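Local atomic coordinates of L-asparaginase 1 (Escherichia coli, PDB entry 6NXC), a protein that hydrolyses L-asparagine to L-aspartate and ammonium, working as a cytoplasmic homotetramer switched by asparagine bound at a separate allosteric site. Residues Gly233-Tyr238 and Arg247-Gln252; Leu259-Tyr262 and Asn266-Gln269; Gln275-Ala280 and Ile285-Leu290. The protein carries 1 engineered substitution. One frame throughout, in Å; residues are numbered along the deposited sequence.

In the fold
All three contacts belong to the C-terminal alpha/beta domain and follow each other along the chain. Contacts 1 and 3 each pack a helix on the parallel sheet, and contact 2 is the loop between them at the end of strand 256-261. Centres of contacts 1 and 2 lie about 13 Å apart, those of 2 and 3 about 11 Å. Strand pairing ties them together: V235 O is 2.8 Å from R260 N, and S261 N is 2.9 Å from L290 O. The two helices meet where L250 CD1 comes within 3.7 Å of A280 CB. Contact 2 carries R260, which grips the allosteric asparagine; V234 of contact 1 packs on that arginine.

Contact 1 of 3, residues Gly233-Tyr238 and Arg247-Gln252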
loop_
_atom_site.group_PDB
_atom_site.type_symbol
_atom_site.label_atom_id
_atom_site.label_comp_id
_atom_site.label_asym_id
_atom_site.label_seq_id
_atom_site.Cartn_x
_atom_site.Cartn_y
_atom_site.Cartn_z
ATOM N N GLY B 233 -27.944 -19.709 3.288
ATOM C CA GLY B 233 -26.911 -20.382 2.486
ATOM C C GLY B 233 -25.975 -19.384 1.811
ATOM O O GLY B 233 -26.416 -18.237 1.496
ATOM N N VAL B 234 -24.701 -19.739 1.774
ATOM C CA VAL B 234 -23.669 -18.845 1.211
ATOM C C VAL B 234 -23.087 -19.604 0.006
ATOM O O VAL B 234 -22.338 -20.558 0.200
ATOM C CB VAL B 234 -22.588 -18.487 2.258
ATOM C CG1 VAL B 234 -21.526 -17.654 1.603
ATOM C CG2 VAL B 234 -23.144 -17.705 3.460
ATOM N N VAL B 235 -23.479 -19.174 -1.198
ATOM C CA VAL B 235 -23.062 -19.786 -2.473
ATOM C C VAL B 235 -21.940 -19.003 -3.144
ATOM O O VAL B 235 -22.073 -17.862 -3.296
ATOM C CB VAL B 235 -24.268 -19.805 -3.392
ATOM C CG1 VAL B 235 -23.925 -20.472 -4.694
ATOM C CG2 VAL B 235 -25.456 -20.463 -2.729
ATOM N N THR B 236 -20.824 -19.642 -3.370
ATOM C CA THR B 236 -19.709 -19.116 -4.106
ATOM C C THR B 236 -19.983 -19.458 -5.555
ATOM O O THR B 236 -20.124 -20.645 -5.880
ATOM C CB THR B 236 -18.394 -19.661 -3.602
ATOM O OG1 THR B 236 -18.304 -19.158 -2.254
ATOM C CG2 THR B 236 -17.264 -19.109 -4.478
ATOM N N ILE B 237 -19.932 -18.482 -6.413
ATOM C CA ILE B 237 -20.041 -18.753 -7.861
ATOM C C ILE B 237 -18.667 -19.054 -8.411
ATOM O O ILE B 237 -17.680 -18.369 -8.068
ATOM C CB ILE B 237 -20.612 -17.534 -8.593
ATOM C CG1 ILE B 237 -21.949 -17.070 -8.012
ATOM C CG2 ILE B 237 -20.659 -17.813 -10.071
ATOM C CD1 ILE B 237 -23.042 -18.108 -8.039
ATOM N N TYR B 238 -18.538 -20.128 -9.172
ATOM C CA TYR B 238 -17.248 -20.535 -9.718
ATOM C C TYR B 238 -17.511 -21.338 -10.989
ATOM O O TYR B 238 -18.620 -21.846 -11.140
ATOM C CB TYR B 238 -16.435 -21.350 -8.733
ATOM C CG TYR B 238 -17.159 -22.538 -8.181
ATOM C CD1 TYR B 238 -17.923 -22.374 -7.052
ATOM C CD2 TYR B 238 -17.097 -23.791 -8.785
ATOM C CE1 TYR B 238 -18.732 -23.392 -6.569
ATOM C CE2 TYR B 238 -17.793 -24.857 -8.228
ATOM C CZ TYR B 238 -18.679 -24.621 -7.186
ATOM O OH TYR B 238 -19.448 -25.615 -6.614
ATOM N N ARG B 247 -30.793 -25.785 -6.135
ATOM C CA ARG B 247 -31.851 -26.795 -5.850
ATOM C C ARG B 247 -31.595 -27.395 -4.464
ATOM O O ARG B 247 -32.586 -27.522 -3.689
ATOM C CB ARG B 247 -31.901 -27.885 -6.929
ATOM C CG ARG B 247 -33.232 -28.629 -6.972
ATOM C CD ARG B 247 -33.409 -29.553 -8.170
ATOM N NE ARG B 247 -33.092 -28.857 -9.416
ATOM C CZ ARG B 247 -32.513 -29.412 -10.478
ATOM N NH1 ARG B 247 -32.205 -30.698 -10.461
ATOM N NH2 ARG B 247 -32.238 -28.682 -11.550
ATOM N N ASN B 248 -30.323 -27.670 -4.136
ATOM C CA ASN B 248 -29.941 -28.289 -2.840
ATOM C C ASN B 248 -30.376 -27.371 -1.688
ATOM O O ASN B 248 -31.012 -27.919 -0.738
ATOM C CB ASN B 248 -28.491 -28.808 -2.848
ATOM C CG ASN B 248 -28.411 -30.326 -2.756
ATOM O OD1 ASN B 248 -29.406 -31.000 -2.522
ATOM N ND2 ASN B 248 -27.232 -30.891 -2.915
ATOM N N PHE B 249 -30.208 -26.038 -1.780
ATOM C CA PHE B 249 -30.557 -25.100 -0.671
ATOM C C PHE B 249 -32.042 -24.832 -0.609
ATOM O O PHE B 249 -32.532 -24.485 0.487
ATOM C CB PHE B 249 -29.899 -23.723 -0.817
ATOM C CG PHE B 249 -28.420 -23.750 -0.517
ATOM C CD1 PHE B 249 -27.965 -23.939 0.788
ATOM C CD2 PHE B 249 -27.478 -23.562 -1.518
ATOM C CE1 PHE B 249 -26.604 -23.980 1.080
ATOM C CE2 PHE B 249 -26.131 -23.555 -1.209
ATOM C CZ PHE B 249 -25.689 -23.778 0.066
ATOM N N LEU B 250 -32.718 -24.919 -1.754
ATOM C CA LEU B 250 -34.190 -24.813 -1.776
ATOM C C LEU B 250 -34.825 -25.940 -0.925
ATOM O O LEU B 250 -35.926 -25.686 -0.461
ATOM C CB LEU B 250 -34.645 -24.745 -3.237
ATOM C CG LEU B 250 -34.749 -23.317 -3.756
ATOM C CD1 LEU B 250 -33.384 -22.637 -3.703
ATOM C CD2 LEU B 250 -35.321 -23.294 -5.158
ATOM N N ARG B 251 -34.101 -27.033 -0.624
ATOM C CA ARG B 251 -34.428 -28.107 0.375
ATOM C C ARG B 251 -34.113 -27.688 1.826
ATOM O O ARG B 251 -33.254 -26.842 2.053
ATOM C CB ARG B 251 -33.595 -29.380 0.165
ATOM C CG ARG B 251 -33.601 -29.954 -1.244
ATOM C CD ARG B 251 -32.340 -30.759 -1.519
ATOM N NE ARG B 251 -32.372 -32.107 -0.965
ATOM C CZ ARG B 251 -31.601 -33.126 -1.358
ATOM N NH1 ARG B 251 -30.707 -32.977 -2.323
ATOM N NH2 ARG B 251 -31.740 -34.309 -0.787
ATOM N N GLN B 252 -34.782 -28.301 2.803
ATOM C CA GLN B 252 -34.588 -28.004 4.253
ATOM C C GLN B 252 -35.136 -26.604 4.521
ATOM O O GLN B 252 -35.819 -26.007 3.685
ATOM C CB GLN B 252 -33.111 -28.194 4.642
ATOM C CG GLN B 252 -32.566 -29.618 4.445
ATOM C CD GLN B 252 -31.529 -30.084 5.455
ATOM O OE1 GLN B 252 -30.747 -29.308 6.005
ATOM N NE2 GLN B 252 -31.511 -31.383 5.714
#
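F249 lays its ring across G233 and V235, fastening helix 243-250 to strand 232-236, outermost of its sheet within this chain, in the first beta-alpha-beta crossover of the C-terminal domain. The tight part is small and wholly apolar. One side of the ring, at CE2, meets V235 CG2 at 3.5 Å, while CE1 on the other side sits 3.9 Å from G233 CA, so the phenyl group straddles two alternate residues of the strand at an oblique tilt. F249 takes a chi1 of -73°, with CG anti to its own carbonyl carbon, and this swings the ring off the helix onto the strand. V235 presents CG2 because that methyl lies beside the backbone N, and the two side chains run past one another in opposite directions. There is no spare space over G233: a CB built on this residue would fall 2.8 Å from CD1 of F249. With F249 cut back to an alanine, G233 and V235 CG2 would probably be left with a gap above them, and this part of helix 243-250 without its apolar hold on the strand.

The other residues of 247-252 show a different character. R247, R251 and Q252 are exposed, the last two poorly ordered, and none of them touches the strand segment. N248 O accepts a hydrogen bond from ND2 of N248 of a neighbouring subunit, while L250 packs on helix 271-282. On the strand, the valines split the work: V235 looks to the helix, whereas V234 points away from it and packs on R260 of the allosteric site. Two residues after V234, T236 OG1 is hydrogen-bonded to R260 NH1.

Contact 2 of 3, residues Leu259-Tyr262 and Asn266-Gln269. With ASN (asparagine), chain O.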
loop_
_atom_site.group_PDB
_atom_site.type_symbol
_atom_site.label_atom_id
_atom_site.label_comp_id
_atom_site.label_asym_id
_atom_site.label_seq_id
_atom_site.Cartn_x
_atom_site.Cartn_y
_atom_site.Cartn_z
ATOM N N LEU B 259 -25.169 -14.874 -2.705
ATOM C CA LEU B 259 -24.379 -15.276 -3.863
ATOM C C LEU B 259 -23.088 -14.446 -3.828
ATOM O O LEU B 259 -23.139 -13.218 -3.882
ATOM C CB LEU B 259 -25.073 -14.946 -5.183
ATOM C CG LEU B 259 -26.472 -15.483 -5.359
ATOM C CD1 LEU B 259 -27.005 -15.066 -6.711
ATOM C CD2 LEU B 259 -26.563 -16.970 -5.172
ATOM N N ARG B 260 -21.979 -15.125 -3.727
ATOM C CA ARG B 260 -20.643 -14.485 -3.940
ATOM C C ARG B 260 -20.327 -14.532 -5.392
ATOM O O ARG B 260 -19.719 -15.489 -5.817
ATOM C CB ARG B 260 -19.591 -15.147 -3.078
ATOM C CG ARG B 260 -19.849 -15.163 -1.583
ATOM C CD ARG B 260 -18.758 -15.755 -0.697
ATOM N NE ARG B 260 -17.492 -15.129 -0.915
ATOM C CZ ARG B 260 -16.448 -15.643 -1.590
ATOM N NH1 ARG B 260 -16.473 -16.892 -2.070
ATOM N NH2 ARG B 260 -15.369 -14.888 -1.737
ATOM N N SER B 261 -20.743 -13.538 -6.148
ATOM C CA SER B 261 -20.603 -13.567 -7.626
ATOM C C SER B 261 -19.299 -12.948 -8.069
ATOM O O SER B 261 -18.564 -12.328 -7.269
ATOM C CB SER B 261 -21.716 -12.742 -8.263
ATOM O OG SER B 261 -22.926 -13.296 -7.915
ATOM N N TYR B 262 -19.083 -12.995 -9.363
ATOM C CA TYR B 262 -17.854 -12.421 -9.958
ATOM C C TYR B 262 -17.970 -10.905 -10.061
ATOM O O TYR B 262 -19.036 -10.328 -10.434
ATOM C CB TYR B 262 -17.654 -12.989 -11.362
ATOM C CG TYR B 262 -17.612 -14.496 -11.501
ATOM C CD1 TYR B 262 -16.816 -15.327 -10.760
ATOM C CD2 TYR B 262 -18.473 -15.068 -12.449
ATOM C CE1 TYR B 262 -16.789 -16.704 -10.982
ATOM C CE2 TYR B 262 -18.466 -16.427 -12.679
ATOM C CZ TYR B 262 -17.661 -17.257 -11.894
ATOM O OH TYR B 262 -17.569 -18.593 -12.158
ATOM N N ASN B 266 -21.610 -10.578 -11.409
ATOM C CA ASN B 266 -22.028 -11.377 -12.570
ATOM C C ASN B 266 -22.003 -12.862 -12.253
ATOM O O ASN B 266 -21.211 -13.311 -11.452
ATOM C CB ASN B 266 -21.162 -11.096 -13.782
ATOM C CG ASN B 266 -21.194 -9.648 -14.203
ATOM O OD1 ASN B 266 -22.250 -9.102 -14.497
ATOM N ND2 ASN B 266 -20.035 -9.021 -14.229
ATOM N N ALA B 267 -22.842 -13.622 -12.937
ATOM C CA ALA B 267 -23.014 -15.052 -12.671
ATOM C C ALA B 267 -23.353 -15.726 -13.994
ATOM O O ALA B 267 -23.581 -14.998 -14.955
ATOM C CB ALA B 267 -24.010 -15.245 -11.554
ATOM N N PRO B 268 -23.172 -17.047 -14.151
ATOM C CA PRO B 268 -23.488 -17.722 -15.432
ATOM C C PRO B 268 -24.933 -17.449 -15.885
ATOM O O PRO B 268 -25.812 -17.230 -15.045
ATOM C CB PRO B 268 -23.263 -19.234 -15.173
ATOM C CG PRO B 268 -22.463 -19.283 -13.925
ATOM C CD PRO B 268 -22.767 -18.029 -13.123
ATOM N N GLN B 269 -25.157 -17.271 -17.200
ATOM C CA GLN B 269 -26.473 -16.826 -17.758
ATOM C C GLN B 269 -27.402 -18.021 -18.045
ATOM O O GLN B 269 -28.543 -17.741 -18.518
ATOM C CB GLN B 269 -26.298 -15.987 -19.031
ATOM C CG GLN B 269 -25.987 -14.513 -18.775
ATOM C CD GLN B 269 -27.179 -13.684 -18.362
ATOM O OE1 GLN B 269 -27.228 -13.125 -17.264
ATOM N NE2 GLN B 269 -28.154 -13.590 -19.250
HETATM N N ASN O . -16.230 -10.025 -0.599
HETATM C CA ASN O . -15.154 -10.901 0.042
HETATM C C ASN O . -15.741 -12.297 0.284
HETATM O O ASN O . -16.697 -12.612 -0.543
HETATM C CB ASN O . -14.639 -10.252 1.336
HETATM C CG ASN O . -15.674 -10.190 2.452
HETATM O OD1 ASN O . -16.860 -10.153 2.182
HETATM N ND2 ASN O . -15.260 -10.305 3.693
HETATM O OXT ASN O . -15.293 -13.062 1.269
#
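Y262 takes a chi1 of -55°, with CG anti to its carbonyl carbon, and this brings ring atom CD2 to within 3.4 Å of N266 O. S261 has much the same first torsion (-61°), but there it aims OG at its hydrogen-bond partner, N289 OD1; S261 CB reaches N266 O, at 3.3 Å, through the position of the backbone. What holds that oxygen is the backbone too: Y262 N donates to N266 O over 3.0 Å, and N266 N returns a nearly straight bond (168°) of 2.8 Å to Y262 O. Both donors lie in the carbonyl planes, so this antiparallel hydrogen-bonded pair, a single bridge, closes a loop of three residues. The polar end of N266 looks elsewhere, its ND2 being hydrogen-bonded to D112 of a neighbouring subunit, a residue of that subunit's substrate site.

R260, one residue before S261, points its guanidinium to the bound asparagine. Its edge grips a single carboxylate oxygen in plane, ligand O lying 2.7 Å from R260 NE and 2.9 Å from R260 NH2. E323, V322 N and the carbonyls of T291 and C293 complete the hold on the ligand. Here the end of a parallel strand holds the allosteric asparagine through R260, and the loop after it reaches a neighbouring subunit's substrate site through N266.

Contact 3 of 3, residues Gln275-Ala280 and Ile285-Leu290; sequences QELQEA and IVVVNL
The second beta-alpha-beta unit of the domain, strand 256-261, helix 271-282 and strand 286-291, brings L277 and A280 of the helix down on I285, just before strand 286-291, and V287 within it. V287 serves both helix residues with its two methyls. Its chi1 of -177° sets CG1 anti to the backbone N, where it meets L277 CD2 at 4.1 Å, and turns CG2 towards A280 CB at 4.3 Å. The leucine and valine side chains cross at about a right angle. A280, with only a methyl to offer, also receives I285 CD1 on its CB at 3.9 Å, which is consistent with the close approach of the backbones, CA of A280 and CA of I285 being 5.3 Å apart.

The polar link is a backbone one. I285 N donates to A280 O over 3.1 Å, bent to 148° and tilted 33° out of the carbonyl plane. I285 CB also lies 3.2 Å from the same A280 O, so this oxygen is covered by carbon as well as bonded.

Around this apolar patch, L257 and L259 of strand 256-261 touch V287. V286 points away from helix 271-282 and packs on L329 of helix 322-333. Alternate residues of the strand thus serve helices on opposite faces of the parallel sheet, the layering of an alpha/beta/alpha sandwich.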
loop_
_atom_site.group_PDB
_atom_site.type_symbol
_atom_site.label_atom_id
_atom_site.label_comp_id
_atom_site.label_asym_id
_atom_site.label_seq_id
_atom_site.Cartn_x
_atom_site.Cartn_y
_atom_site.Cartn_z
ATOM N N GLN B 275 -33.559 -19.980 -13.561
ATOM C CA GLN B 275 -34.864 -20.556 -13.173
ATOM C C GLN B 275 -34.823 -20.993 -11.704
ATOM O O GLN B 275 -35.801 -20.641 -11.042
ATOM C CB GLN B 275 -35.273 -21.705 -14.119
ATOM C CG GLN B 275 -35.886 -21.221 -15.429
ATOM C CD GLN B 275 -36.390 -22.412 -16.209
ATOM O OE1 GLN B 275 -35.613 -23.171 -16.767
ATOM N NE2 GLN B 275 -37.694 -22.611 -16.212
ATOM N N GLU B 276 -33.775 -21.688 -11.211
ATOM C CA GLU B 276 -33.660 -22.130 -9.785
ATOM C C GLU B 276 -33.639 -20.857 -8.924
ATOM O O GLU B 276 -34.273 -20.821 -7.809
ATOM C CB GLU B 276 -32.433 -22.997 -9.426
ATOM C CG GLU B 276 -32.419 -24.429 -9.926
ATOM C CD GLU B 276 -33.742 -25.165 -9.737
ATOM O OE1 GLU B 276 -34.280 -25.158 -8.568
ATOM O OE2 GLU B 276 -34.268 -25.702 -10.766
ATOM N N LEU B 277 -32.961 -19.815 -9.385
ATOM C CA LEU B 277 -32.920 -18.552 -8.569
ATOM C C LEU B 277 -34.277 -17.893 -8.530
ATOM O O LEU B 277 -34.690 -17.364 -7.467
ATOM C CB LEU B 277 -31.890 -17.540 -9.106
ATOM C CG LEU B 277 -30.466 -17.992 -8.857
ATOM C CD1 LEU B 277 -29.503 -17.123 -9.632
ATOM C CD2 LEU B 277 -30.200 -17.967 -7.356
ATOM N N GLN B 278 -34.927 -17.801 -9.672
ATOM C CA GLN B 278 -36.266 -17.223 -9.734
ATOM C C GLN B 278 -37.242 -18.075 -8.895
ATOM O O GLN B 278 -38.111 -17.497 -8.305
ATOM C CB GLN B 278 -36.682 -17.146 -11.196
ATOM C CG GLN B 278 -38.139 -16.755 -11.370
ATOM C CD GLN B 278 -38.245 -15.414 -12.032
ATOM O OE1 GLN B 278 -38.309 -15.324 -13.266
ATOM N NE2 GLN B 278 -38.195 -14.376 -11.207
ATOM N N GLU B 279 -37.093 -19.404 -8.897
ATOM C CA GLU B 279 -37.951 -20.305 -8.063
ATOM C C GLU B 279 -37.744 -19.868 -6.599
ATOM O O GLU B 279 -38.679 -19.875 -5.811
ATOM C CB GLU B 279 -37.559 -21.768 -8.305
ATOM C CG GLU B 279 -38.392 -22.753 -7.474
ATOM C CD GLU B 279 -38.045 -24.238 -7.531
ATOM O OE1 GLU B 279 -37.422 -24.690 -8.531
ATOM O OE2 GLU B 279 -38.430 -24.963 -6.568
ATOM N N ALA B 280 -36.507 -19.580 -6.215
ATOM C CA ALA B 280 -36.206 -19.326 -4.791
ATOM C C ALA B 280 -36.925 -18.051 -4.406
ATOM O O ALA B 280 -37.624 -17.999 -3.362
ATOM C CB ALA B 280 -34.695 -19.336 -4.606
ATOM N N ILE B 285 -37.807 -16.661 -0.611
ATOM C CA ILE B 285 -36.389 -16.639 -0.199
ATOM C C ILE B 285 -35.752 -15.306 -0.625
ATOM O O ILE B 285 -35.987 -14.818 -1.771
ATOM C CB ILE B 285 -35.703 -17.868 -0.788
ATOM C CG1 ILE B 285 -36.225 -19.185 -0.205
ATOM C CG2 ILE B 285 -34.208 -17.709 -0.641
ATOM C CD1 ILE B 285 -35.824 -20.350 -0.977
ATOM N N VAL B 286 -35.012 -14.630 0.288
ATOM C CA VAL B 286 -34.286 -13.371 -0.019
ATOM C C VAL B 286 -32.955 -13.758 -0.648
ATOM O O VAL B 286 -32.119 -14.374 0.031
ATOM C CB VAL B 286 -34.100 -12.514 1.237
ATOM C CG1 VAL B 286 -33.223 -11.308 0.895
ATOM C CG2 VAL B 286 -35.467 -12.132 1.827
ATOM N N VAL B 287 -32.769 -13.457 -1.918
ATOM C CA VAL B 287 -31.495 -13.764 -2.612
ATOM C C VAL B 287 -30.722 -12.449 -2.816
ATOM O O VAL B 287 -31.240 -11.532 -3.493
ATOM C CB VAL B 287 -31.718 -14.517 -3.929
ATOM C CG1 VAL B 287 -30.436 -14.893 -4.585
ATOM C CG2 VAL B 287 -32.565 -15.706 -3.672
ATOM N N VAL B 288 -29.535 -12.351 -2.219
ATOM C CA VAL B 288 -28.661 -11.147 -2.240
ATOM C C VAL B 288 -27.398 -11.439 -3.055
ATOM O O VAL B 288 -26.701 -12.364 -2.738
ATOM C CB VAL B 288 -28.367 -10.670 -0.817
ATOM C CG1 VAL B 288 -27.668 -9.339 -0.852
ATOM C CG2 VAL B 288 -29.646 -10.503 -0.062
ATOM N N ASN B 289 -27.093 -10.552 -3.992
ATOM C CA ASN B 289 -25.913 -10.649 -4.863
ATOM C C ASN B 289 -24.798 -9.775 -4.254
ATOM O O ASN B 289 -24.984 -8.569 -4.192
ATOM C CB ASN B 289 -26.257 -10.150 -6.269
ATOM C CG ASN B 289 -25.176 -10.514 -7.283
ATOM O OD1 ASN B 289 -24.408 -11.436 -7.034
ATOM N ND2 ASN B 289 -25.306 -9.955 -8.466
ATOM N N LEU B 290 -23.652 -10.379 -3.911
ATOM C CA LEU B 290 -22.411 -9.664 -3.463
ATOM C C LEU B 290 -21.266 -9.941 -4.426
ATOM O O LEU B 290 -21.326 -10.914 -5.150
ATOM C CB LEU B 290 -21.960 -10.164 -2.091
ATOM C CG LEU B 290 -22.995 -10.105 -1.008
ATOM C CD1 LEU B 290 -22.468 -10.614 0.295
ATOM C CD2 LEU B 290 -23.587 -8.738 -0.828
#